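Glucose-6-phosphate 1-dehydrogenase (Kluyveromyces lactis, PDB 7E6I) catalyses the NADP-dependent oxidation of glucose 6-phosphate to 6-phosphogluconolactone, the first and rate-limiting step of the oxidative pentose phosphate pathway. Local coordinates at residues A[53-56]-A[57-61]; A[429-432]-A[433-437]. One frame throughout, in Å; residues are numbered along the deposited sequence.

Contact 1 of 2, residues A[53-56]-A[57-61]; sequences SNED and LREKV
Ser53, the N-cap, and the short helix 54-61 form one continuous stretch, its two parts joined by four successive i to i+4 backbone hydrogen bonds, from Leu57 N to Ser53 O (3.1 Å) through to Lys60 N to Asp56 O (2.8 Å). Beside the Asn54 O to Arg58 N bond, the Arg58 side chain turns back over the first turn. With CG anti to its own carbonyl carbon (chi1 -63°) and the chain extended from CG to NE, its aliphatic part passes Asn54 O and its guanidinium lies beside Asn54, CB of which sits over one face, 3.5 Å from Arg58 NH1. The amide of Asn54 is turned 61° from that plane; its OD1 accepts from Tyr86 N, while Arg58 NH2 donates to Val84 O, so both polar ends are tied to the region of strand 84-88. Glu55, bent at chi2, brings OE1 to the guanidinium edge, but at 3.8 Å from Arg58 NH1 this is a long salt bridge. Its other oxygen, Glu55 OE2, stands 3.6 Å from Glu59 OE2, a pairing of like charges that probably costs some energy on this exposed side. At the start of the helix Ser53 OG accepts from Asp56 N (3.2 Å), and Asp56 OD1 takes two donors in return, Ser53 N on its anti side and Ser53 OG from above the carboxylate plane. Leu57 turns inward onto Phe26, Val84 and Tyr86, and Lys60 NZ donates to Ser17 O, in the loop predicted by similarity to bind NADP(+). The reciprocal Ser53-Asp56 pair is a capping box, here starting a surface helix of the Rossmann-type coenzyme domain.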
# COMPACT_ATOMS: atom_id res chain seq x y z
N SER A 53 16.72 15.88 -22.88
CA SER A 53 15.80 16.53 -23.81
C SER A 53 14.41 15.90 -23.73
O SER A 53 14.20 14.86 -23.10
CB SER A 53 16.36 16.43 -25.23
OG SER A 53 16.49 15.07 -25.64
N ASN A 54 13.44 16.56 -24.38
CA ASN A 54 12.12 15.97 -24.51
C ASN A 54 12.22 14.58 -25.12
O ASN A 54 11.49 13.66 -24.75
CB ASN A 54 11.21 16.85 -25.37
CG ASN A 54 10.88 18.17 -24.70
OD1 ASN A 54 11.27 18.41 -23.57
ND2 ASN A 54 10.17 19.03 -25.42
N GLU A 55 13.15 14.42 -26.07
CA GLU A 55 13.35 13.12 -26.70
C GLU A 55 13.86 12.09 -25.70
O GLU A 55 13.40 10.94 -25.70
CB GLU A 55 14.32 13.27 -27.88
CG GLU A 55 13.65 13.34 -29.24
CD GLU A 55 12.61 12.25 -29.44
OE1 GLU A 55 11.41 12.48 -29.14
OE2 GLU A 55 12.99 11.14 -29.88
N ASP A 56 14.80 12.49 -24.85
CA ASP A 56 15.38 11.55 -23.90
C ASP A 56 14.32 11.01 -22.95
O ASP A 56 14.21 9.80 -22.74
CB ASP A 56 16.51 12.22 -23.12
CG ASP A 56 17.61 12.75 -24.02
OD1 ASP A 56 17.97 13.94 -23.87
OD2 ASP A 56 18.11 11.98 -24.88
N LEU A 57 13.52 11.91 -22.36
CA LEU A 57 12.46 11.49 -21.45
C LEU A 57 11.50 10.52 -22.13
O LEU A 57 11.24 9.43 -21.62
CB LEU A 57 11.71 12.71 -20.91
CG LEU A 57 10.72 12.37 -19.80
CD1 LEU A 57 11.42 11.62 -18.68
CD2 LEU A 57 10.01 13.62 -19.29
N ARG A 58 10.95 10.93 -23.28
CA ARG A 58 9.97 10.09 -23.98
C ARG A 58 10.56 8.73 -24.30
O ARG A 58 9.89 7.70 -24.12
CB ARG A 58 9.50 10.79 -25.25
CG ARG A 58 8.77 12.08 -25.01
CD ARG A 58 8.79 12.97 -26.23
NE ARG A 58 8.11 14.24 -26.02
CZ ARG A 58 8.31 15.32 -26.76
NH1 ARG A 58 9.20 15.28 -27.75
NH2 ARG A 58 7.65 16.45 -26.51
N GLU A 59 11.80 8.69 -24.78
CA GLU A 59 12.40 7.41 -25.12
C GLU A 59 12.81 6.64 -23.88
O GLU A 59 12.93 5.41 -23.94
CB GLU A 59 13.60 7.61 -26.05
CG GLU A 59 13.23 8.22 -27.40
CD GLU A 59 12.42 7.28 -28.29
OE1 GLU A 59 12.46 6.05 -28.06
OE2 GLU A 59 11.76 7.77 -29.22
N LYS A 60 13.02 7.32 -22.77
CA LYS A 60 13.36 6.63 -21.53
C LYS A 60 12.16 5.86 -20.98
O LYS A 60 12.32 4.77 -20.42
CB LYS A 60 13.88 7.64 -20.50
CG LYS A 60 14.79 7.07 -19.42
CD LYS A 60 15.24 8.17 -18.46
CE LYS A 60 16.63 7.88 -17.87
NZ LYS A 60 16.54 7.22 -16.53
N VAL A 61 10.96 6.39 -21.14
CA VAL A 61 9.79 5.82 -20.46
C VAL A 61 8.99 4.91 -21.39
O VAL A 61 8.31 3.99 -20.92
CB VAL A 61 8.90 6.94 -19.88
CG1 VAL A 61 9.74 7.99 -19.18
CG2 VAL A 61 8.06 7.57 -20.96

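Contact 2 of 2, residues A[429-432]-A[433-437]; sequences NFVR and DDELD
The irregular segment 429-432 leads directly into helix 433-451, with Arg432 at the N-cap position and its carbonyl O accepting from Leu436 N at 2.9 Å to close the first turn. Glu435 reaches back across that turn: CG anti to its backbone N (chi1 -170°) and an extended chain carry OE1 to Arg432 N, a nearly straight bond of 2.9 Å that meets the oxygen on its anti side, 32° out of the carboxylate plane. A water bridges the same OE1 to Phe430 O, donating to both. OE2 is held by Lys270 and Gln248, so this buried carboxylate is gripped at both oxygens and its negative charge is probably stabilised. The Val431 side chain crosses that of Glu435 at about a right angle, with Val431 CG1 3.7 Å from Glu435 CD. The Arg432 side chain, bent at chi3, turns to grip Asp434 side-on. Arg432 NE donates to Asp434 OD1 (2.8 Å), and Arg432 NH2 to the syn lone pair of Asp434 OD2 (2.9 Å); the two planes are 31° apart, and both oxygens lie close to the guanidinium plane. Asp434 OD1 also takes a weak bond from Glu435 N. Glu264 takes Arg432 NH1, and Asp268 shares NH2 with Asp434, so three carboxylates surround this guanidinium. The bond from the N-cap N to the side chain of Glu435, the N3 residue, is one of the two that make a capping box, here incomplete, at a helix start that packs on strand 178-181, the edge of the coenzyme-domain sheet, and on helix 263-276.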
# COMPACT_ATOMS: atom_id res chain seq x y z
N ASN A 429 -8.10 7.16 -0.35
CA ASN A 429 -7.05 6.16 -0.46
C ASN A 429 -5.66 6.74 -0.20
O ASN A 429 -4.68 6.25 -0.76
CB ASN A 429 -7.11 5.51 -1.84
CG ASN A 429 -8.47 4.91 -2.13
OD1 ASN A 429 -9.18 4.52 -1.21
ND2 ASN A 429 -8.84 4.84 -3.40
N PHE A 430 -5.56 7.77 0.64
CA PHE A 430 -4.26 8.35 0.96
C PHE A 430 -4.14 8.53 2.47
O PHE A 430 -5.15 8.66 3.17
CB PHE A 430 -4.07 9.68 0.25
CG PHE A 430 -4.20 9.59 -1.25
CD1 PHE A 430 -5.44 9.66 -1.86
CD2 PHE A 430 -3.08 9.43 -2.04
CE1 PHE A 430 -5.55 9.57 -3.24
CE2 PHE A 430 -3.18 9.34 -3.41
CZ PHE A 430 -4.41 9.41 -4.02
N VAL A 431 -2.90 8.52 2.97
CA VAL A 431 -2.63 8.52 4.40
C VAL A 431 -2.71 9.94 4.93
O VAL A 431 -2.14 10.88 4.34
CB VAL A 431 -1.24 7.92 4.70
CG1 VAL A 431 -1.13 7.61 6.18
CG2 VAL A 431 -0.98 6.66 3.87
N ARG A 432 -3.39 10.11 6.05
CA ARG A 432 -3.49 11.39 6.72
C ARG A 432 -2.42 11.51 7.80
O ARG A 432 -1.85 10.52 8.26
CB ARG A 432 -4.89 11.57 7.32
CG ARG A 432 -5.29 13.01 7.49
CD ARG A 432 -6.79 13.12 7.77
NE ARG A 432 -7.14 12.68 9.11
CZ ARG A 432 -8.39 12.42 9.48
NH1 ARG A 432 -9.38 12.55 8.60
NH2 ARG A 432 -8.66 12.02 10.72
N ASP A 433 -2.15 12.76 8.21
CA ASP A 433 -1.04 13.00 9.13
C ASP A 433 -1.26 12.35 10.50
O ASP A 433 -0.32 11.80 11.08
CB ASP A 433 -0.78 14.50 9.26
CG ASP A 433 -1.99 15.26 9.80
OD1 ASP A 433 -3.12 14.97 9.36
OD2 ASP A 433 -1.80 16.16 10.64
N ASP A 434 -2.50 12.39 11.04
CA ASP A 434 -2.73 11.72 12.32
C ASP A 434 -2.67 10.21 12.17
O ASP A 434 -2.18 9.51 13.08
CB ASP A 434 -4.06 12.15 12.95
CG ASP A 434 -5.27 12.01 12.00
OD1 ASP A 434 -5.11 11.74 10.79
OD2 ASP A 434 -6.42 12.20 12.49
N GLU A 435 -3.13 9.69 11.03
CA GLU A 435 -2.98 8.28 10.70
C GLU A 435 -1.51 7.86 10.75
O GLU A 435 -1.15 6.83 11.34
CB GLU A 435 -3.57 8.04 9.32
CG GLU A 435 -3.73 6.62 8.89
CD GLU A 435 -4.36 6.52 7.49
OE1 GLU A 435 -4.66 7.58 6.87
OE2 GLU A 435 -4.55 5.39 7.00
N LEU A 436 -0.64 8.65 10.12
CA LEU A 436 0.79 8.40 10.18
C LEU A 436 1.29 8.44 11.62
O LEU A 436 2.02 7.54 12.07
CB LEU A 436 1.51 9.46 9.33
CG LEU A 436 2.78 9.15 8.57
CD1 LEU A 436 2.86 7.69 8.18
CD2 LEU A 436 2.80 10.05 7.34
N ASP A 437 0.91 9.48 12.35
CA ASP A 437 1.42 9.65 13.70
C ASP A 437 1.06 8.47 14.58
O ASP A 437 1.92 7.91 15.28
CB ASP A 437 0.89 10.95 14.30
CG ASP A 437 1.41 11.19 15.69
OD1 ASP A 437 2.64 11.29 15.87
OD2 ASP A 437 0.59 11.27 16.62
O HOH W 1 -6.41 6.83 4.72

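How the contacts relate
Both contacts are starts of helices, but in different settings. Contact 1 is a surface contact about 29 Å from the chain centre, in the coenzyme-binding domain; contact 2 is partly buried, its centre about 12 Å from that point, in the C-terminal domain. Their nearest atoms are about 20 Å apart, and they share no element, although contact 2 leans on strand 178-181 at one border of the parallel sheet and contact 1 on strand 84-88 at the other. At 53-61 two glutamates stand close with like charges, and the salt bridge to Arg58 is long. At 429-437 Arg432 and Asp434 are held by two short bonds, and Arg432 and Glu435 have further salt-bridge partners outside the segments; the Val431 side chain lies about 12 Å from the bound glucose 6-phosphate.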